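Side-chain contacts in hypothetical protein (Bacteroides caccae, PDB 4M8R), which is of unknown function but belongs to the DUF4784 family, pairing an N-terminal Ig-like domain with a WD40-like beta-propeller domain: residues A[327-332]-A[355-360]; A[341-346]-A[380-385]. One frame throughout, in Å; residues are numbered along the deposited sequence.

Contact 1: residues A[327-332]-A[355-360]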
loop_
_atom_site.group_PDB
_atom_site.type_symbol
_atom_site.label_atom_id
_atom_site.label_comp_id
_atom_site.label_asym_id
_atom_site.label_seq_id
_atom_site.Cartn_x
_atom_site.Cartn_y
_atom_site.Cartn_z
ATOM N N VAL A 327 1.165 -16.651 -20.374
ATOM C CA VAL A 327 1.169 -18.079 -20.074
ATOM C C VAL A 327 1.159 -18.910 -21.341
ATOM O O VAL A 327 0.746 -18.449 -22.402
ATOM C CB VAL A 327 -0.027 -18.491 -19.191
ATOM C CG1 VAL A 327 -0.157 -17.542 -18.007
ATOM C CG2 VAL A 327 -1.318 -18.528 -19.992
ATOM N N GLY A 328 1.601 -20.153 -21.206
ATOM C CA GLY A 328 1.606 -21.067 -22.327
ATOM C C GLY A 328 1.999 -22.477 -21.961
ATOM O O GLY A 328 2.009 -22.855 -20.786
ATOM N N TYR A 329 2.320 -23.245 -22.997
ATOM C CA TYR A 329 2.678 -24.647 -22.881
ATOM C C TYR A 329 4.065 -24.883 -23.474
ATOM O O TYR A 329 4.367 -24.399 -24.569
ATOM C CB TYR A 329 1.677 -25.492 -23.661
ATOM C CG TYR A 329 0.340 -25.724 -22.986
ATOM C CD1 TYR A 329 0.235 -26.539 -21.865
ATOM C CD2 TYR A 329 -0.832 -25.179 -23.510
ATOM C CE1 TYR A 329 -0.988 -26.779 -21.262
ATOM C CE2 TYR A 329 -2.061 -25.417 -22.915
ATOM C CZ TYR A 329 -2.133 -26.219 -21.792
ATOM O OH TYR A 329 -3.352 -26.466 -21.197
HETATM N N MSE A 330 4.904 -25.614 -22.742
HETATM C CA MSE A 330 6.135 -26.168 -23.298
HETATM C C MSE A 330 5.723 -27.457 -23.951
HETATM O O MSE A 330 5.172 -28.332 -23.288
HETATM C CB MSE A 330 7.177 -26.440 -22.216
HETATM C CG MSE A 330 8.560 -26.779 -22.783
HETATM SE SE MSE A 330 8.673 -28.601 -23.556
HETATM C CE MSE A 330 8.059 -29.704 -22.037
ATOM N N ILE A 331 5.981 -27.591 -25.252
ATOM C CA ILE A 331 5.595 -28.786 -25.999
ATOM C C ILE A 331 6.838 -29.493 -26.537
ATOM O O ILE A 331 7.633 -28.884 -27.253
ATOM C CB ILE A 331 4.641 -28.423 -27.156
ATOM C CG1 ILE A 331 3.311 -27.931 -26.577
ATOM C CG2 ILE A 331 4.402 -29.624 -28.065
ATOM C CD1 ILE A 331 2.450 -27.184 -27.568
ATOM N N TYR A 332 6.987 -30.775 -26.196
ATOM C CA TYR A 332 8.172 -31.553 -26.562
ATOM C C TYR A 332 7.834 -32.745 -27.451
ATOM O O TYR A 332 6.922 -33.509 -27.147
ATOM C CB TYR A 332 8.893 -32.047 -25.302
ATOM C CG TYR A 332 9.970 -33.080 -25.574
ATOM C CD1 TYR A 332 11.238 -32.696 -25.996
ATOM C CD2 TYR A 332 9.716 -34.439 -25.412
ATOM C CE1 TYR A 332 12.224 -33.634 -26.249
ATOM C CE2 TYR A 332 10.694 -35.386 -25.663
ATOM C CZ TYR A 332 11.947 -34.981 -26.082
ATOM O OH TYR A 332 12.918 -35.926 -26.335
ATOM N N LEU A 355 -9.074 -19.358 -27.957
ATOM C CA LEU A 355 -7.679 -19.394 -27.511
ATOM C C LEU A 355 -6.861 -20.302 -28.421
ATOM O O LEU A 355 -7.177 -21.483 -28.559
ATOM C CB LEU A 355 -7.590 -19.906 -26.074
ATOM C CG LEU A 355 -8.171 -19.015 -24.974
ATOM C CD1 LEU A 355 -8.264 -19.790 -23.671
ATOM C CD2 LEU A 355 -7.338 -17.754 -24.798
ATOM N N GLN A 356 -5.811 -19.750 -29.032
ATOM C CA GLN A 356 -4.953 -20.499 -29.955
ATOM C C GLN A 356 -3.517 -20.508 -29.445
ATOM O O GLN A 356 -3.053 -19.527 -28.865
ATOM C CB GLN A 356 -5.008 -19.892 -31.362
ATOM N N LEU A 357 -2.824 -21.626 -29.638
ATOM C CA LEU A 357 -1.387 -21.691 -29.379
ATOM C C LEU A 357 -0.633 -20.855 -30.404
ATOM O O LEU A 357 -0.847 -21.006 -31.606
ATOM C CB LEU A 357 -0.872 -23.127 -29.452
ATOM C CG LEU A 357 -0.795 -23.890 -28.136
ATOM C CD1 LEU A 357 -0.395 -25.330 -28.412
ATOM C CD2 LEU A 357 0.188 -23.235 -27.175
ATOM N N GLN A 358 0.247 -19.983 -29.924
ATOM C CA GLN A 358 1.050 -19.131 -30.800
ATOM C C GLN A 358 2.252 -19.904 -31.312
ATOM O O GLN A 358 2.580 -20.971 -30.787
ATOM C CB GLN A 358 1.526 -17.890 -30.042
ATOM C CG GLN A 358 0.401 -17.001 -29.530
ATOM C CD GLN A 358 -0.433 -16.402 -30.650
ATOM O OE1 GLN A 358 0.078 -15.648 -31.475
ATOM N NE2 GLN A 358 -1.723 -16.729 -30.678
ATOM N N GLU A 359 2.907 -19.372 -32.342
ATOM C CA GLU A 359 4.167 -19.944 -32.810
ATOM C C GLU A 359 5.199 -19.800 -31.697
ATOM O O GLU A 359 5.069 -18.912 -30.851
ATOM C CB GLU A 359 4.644 -19.256 -34.087
ATOM C CG GLU A 359 3.823 -19.603 -35.326
ATOM C CD GLU A 359 4.189 -20.941 -35.955
ATOM O OE1 GLU A 359 5.047 -21.666 -35.406
ATOM O OE2 GLU A 359 3.615 -21.270 -37.015
ATOM N N PRO A 360 6.218 -20.679 -31.669
ATOM C CA PRO A 360 7.132 -20.654 -30.526
ATOM C C PRO A 360 7.909 -19.347 -30.422
ATOM O O PRO A 360 8.236 -18.747 -31.438
ATOM C CB PRO A 360 8.097 -21.822 -30.800
ATOM C CG PRO A 360 7.535 -22.581 -31.950
ATOM C CD PRO A 360 6.629 -21.652 -32.692
#
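Tyr329 and Ile331 meet Leu357 from strands that are not direct neighbours: segments 327-332 and 355-360 belong to one four-stranded antiparallel sheet, a blade of the WD40-like propeller domain, and strand 340-348 lies between them. The CA atoms of Tyr329 and Leu357 stand 8.2 Å apart, and no backbone bond joins the two segments directly. Segment 327-332 is instead bonded to the middle strand, where Tyr329 pairs with Arg344 and Ile331 with Ser342. Strand 355-364 bonds to the other edge of that strand through Phe361, Ala362 and Leu364, past the end of segment 355-360.

The side chains close this gap over one face of the sheet. Tyr329 and Ile331, two residues apart on an extended strand, both project toward Leu357, and the two methyl groups of that leucine are shared between them. CD1 of Leu357 meets CD1 of Ile331 tip to tip at 3.5 Å, a close methyl-methyl contact. Ile331 delivers this methyl by placing CG1 beside its backbone N (chi1 -67°) and continuing in an extended chain. Leu357, whose chi1 of -94° lies some way from a staggered value, starts off obliquely and gains its reach from the end of the side chain. Arg344 of the middle strand also touches Leu357, and its NE is hydrogen-bonded to Gln358 O.

The Tyr329 ring takes part with its edge and not its face. Its far end is fixed in the sheet alongside, where OH donates a hydrogen bond to Leu273 O, while Pro284 and Leu286 also touch the ring. At the edge turned to segment 355-360, CD2 of Tyr329 lies 4.3 Å from CD2 of Leu357, which sits near the ring plane.

Contact 2: residues A[341-346]-A[380-385]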
loop_
_atom_site.group_PDB
_atom_site.type_symbol
_atom_site.label_atom_id
_atom_site.label_comp_id
_atom_site.label_asym_id
_atom_site.label_seq_id
_atom_site.Cartn_x
_atom_site.Cartn_y
_atom_site.Cartn_z
ATOM N N SER A 341 12.131 -29.255 -27.550
ATOM C CA SER A 341 11.208 -28.527 -26.686
ATOM C C SER A 341 10.841 -27.157 -27.260
ATOM O O SER A 341 11.714 -26.316 -27.469
ATOM C CB SER A 341 11.847 -28.346 -25.309
ATOM O OG SER A 341 12.157 -29.601 -24.725
ATOM N N SER A 342 9.546 -26.936 -27.493
ATOM C CA SER A 342 9.033 -25.646 -27.973
ATOM C C SER A 342 8.222 -24.936 -26.893
ATOM O O SER A 342 7.395 -25.552 -26.222
ATOM C CB SER A 342 8.149 -25.846 -29.203
ATOM O OG SER A 342 8.929 -26.235 -30.315
ATOM N N PHE A 343 8.451 -23.635 -26.743
ATOM C CA PHE A 343 7.698 -22.817 -25.796
ATOM C C PHE A 343 6.756 -21.900 -26.565
ATOM O O PHE A 343 7.200 -21.036 -27.323
ATOM C CB PHE A 343 8.646 -21.992 -24.932
ATOM C CG PHE A 343 9.572 -22.821 -24.088
ATOM C CD1 PHE A 343 10.714 -23.383 -24.636
ATOM C CD2 PHE A 343 9.301 -23.041 -22.743
ATOM C CE1 PHE A 343 11.569 -24.151 -23.863
ATOM C CE2 PHE A 343 10.152 -23.806 -21.963
ATOM C CZ PHE A 343 11.288 -24.360 -22.524
ATOM N N ARG A 344 5.455 -22.102 -26.364
ATOM C CA ARG A 344 4.423 -21.417 -27.134
ATOM C C ARG A 344 3.369 -20.817 -26.205
ATOM O O ARG A 344 2.801 -21.521 -25.361
ATOM C CB ARG A 344 3.776 -22.409 -28.099
ATOM C CG ARG A 344 4.765 -22.989 -29.107
ATOM C CD ARG A 344 4.200 -24.162 -29.887
ATOM N NE ARG A 344 3.217 -23.670 -30.873
ATOM C CZ ARG A 344 2.511 -24.433 -31.700
ATOM N NH1 ARG A 344 2.625 -25.757 -31.666
ATOM N NH2 ARG A 344 1.667 -23.861 -32.555
ATOM N N LEU A 345 3.117 -19.519 -26.351
ATOM C CA LEU A 345 2.112 -18.844 -25.535
ATOM C C LEU A 345 0.714 -19.244 -25.967
ATOM O O LEU A 345 0.478 -19.539 -27.135
ATOM C CB LEU A 345 2.249 -17.323 -25.633
ATOM C CG LEU A 345 3.534 -16.683 -25.106
ATOM C CD1 LEU A 345 3.404 -15.170 -25.154
ATOM C CD2 LEU A 345 3.849 -17.134 -23.687
ATOM N N LEU A 346 -0.202 -19.278 -25.003
ATOM C CA LEU A 346 -1.619 -19.435 -25.284
ATOM C C LEU A 346 -2.254 -18.056 -25.176
ATOM O O LEU A 346 -2.285 -17.467 -24.094
ATOM C CB LEU A 346 -2.263 -20.411 -24.297
ATOM C CG LEU A 346 -3.715 -20.795 -24.587
ATOM C CD1 LEU A 346 -3.830 -21.500 -25.929
ATOM C CD2 LEU A 346 -4.260 -21.672 -23.473
ATOM N N GLY A 380 9.714 -11.500 -15.642
ATOM C CA GLY A 380 9.781 -11.940 -17.031
ATOM C C GLY A 380 10.802 -13.024 -17.320
ATOM O O GLY A 380 11.414 -13.025 -18.386
ATOM N N THR A 381 10.988 -13.951 -16.385
ATOM C CA THR A 381 11.870 -15.091 -16.619
ATOM C C THR A 381 11.227 -16.394 -16.174
ATOM O O THR A 381 10.348 -16.408 -15.311
ATOM C CB THR A 381 13.229 -14.958 -15.895
ATOM O OG1 THR A 381 13.049 -15.120 -14.485
ATOM C CG2 THR A 381 13.872 -13.606 -16.172
ATOM N N ILE A 382 11.678 -17.481 -16.785
ATOM C CA ILE A 382 11.408 -18.823 -16.296
ATOM C C ILE A 382 12.734 -19.541 -16.134
ATOM O O ILE A 382 13.725 -19.192 -16.780
ATOM C CB ILE A 382 10.501 -19.630 -17.243
ATOM C CG1 ILE A 382 11.086 -19.703 -18.657
ATOM C CG2 ILE A 382 9.109 -19.017 -17.279
ATOM C CD1 ILE A 382 10.336 -20.649 -19.573
ATOM N N THR A 383 12.747 -20.535 -15.258
ATOM C CA THR A 383 13.922 -21.351 -15.045
ATOM C C THR A 383 13.585 -22.756 -15.475
ATOM O O THR A 383 12.559 -23.303 -15.079
ATOM C CB THR A 383 14.340 -21.329 -13.577
ATOM O OG1 THR A 383 14.616 -19.973 -13.196
ATOM C CG2 THR A 383 15.577 -22.188 -13.356
ATOM N N VAL A 384 14.460 -23.335 -16.289
ATOM C CA VAL A 384 14.168 -24.578 -16.981
ATOM C C VAL A 384 15.268 -25.602 -16.746
ATOM O O VAL A 384 16.446 -25.253 -16.688
ATOM C CB VAL A 384 14.016 -24.319 -18.490
ATOM C CG1 VAL A 384 13.817 -25.618 -19.252
ATOM C CG2 VAL A 384 12.852 -23.370 -18.740
ATOM N N LEU A 385 14.864 -26.865 -16.616
ATOM C CA LEU A 385 15.783 -27.974 -16.441
ATOM C C LEU A 385 15.704 -28.895 -17.661
ATOM O O LEU A 385 14.648 -29.462 -17.937
ATOM C CB LEU A 385 15.429 -28.743 -15.167
ATOM C CG LEU A 385 16.398 -29.839 -14.718
ATOM C CD1 LEU A 385 17.722 -29.259 -14.239
ATOM C CD2 LEU A 385 15.758 -30.666 -13.620
#
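An interface between two successive four-stranded sheets of the propeller-like domain is bridged here, with Phe343 of strand 340-348 facing Ile382 and Val384 of strand 381-387. The two strands belong to different sheets and run in roughly opposite directions, yet the spacing excludes strand pairing: the nearest CA atoms, those of Phe343 and Ile382, are 11.0 Å apart. Apolar side chains span the whole of that distance.

In Phe343, CG stands anti to the carbonyl carbon and beside the backbone N (chi1 -62°), which directs the ring at strand 381-387. Ile382 answers from the other sheet with its terminal methyl, CD1, which approaches the CD2-CE2 side of the ring obliquely, 4.0 Å from Phe343 CE2 and 4.1 Å from Phe343 CD2. Ile382 CG1 occupies the crowded position between backbone N and carbonyl carbon (chi1 56°), and the extended remainder of the chain carries CD1 toward the phenylalanine. Val384, two residues on and on the same side of its strand, adds CG2 at 4.2 Å from Phe343 CZ. The two methyls also support each other, with Ile382 CD1 3.8 Å from Val384 CG2.

More of the second sheet encloses the ring: Val369 and Ile372 touch it, and Trp405 meets it with ring planes inclined at about 60°. Thr383, between the two apolar residues, has its OG1 hydrogen-bonded to Asp397 and Trp421. This face-to-face packing of adjacent sheets through buried aliphatic and aromatic side chains is typical of neighbouring blades in a beta-propeller.

How the contacts relate
Following the chain from its N terminus, strand 325-333 supplies the first segment of contact 1 and strand 340-348 the first of contact 2. Strand 355-364 then completes contact 1, closing a loop of 22 intervening residues, and strand 381-387 completes contact 2 after 33. The segments alternate, so the loops cross without nesting. Contact 1 joins two strands of a single sheet over the strand between them; contact 2 ties that middle strand to the next sheet. Their centres lie 9 Å apart. Direct links include packing of Met330 CG on Phe343 CE2 (3.5 Å) and of Tyr332 CD1 on Ser341 OG (3.5 Å).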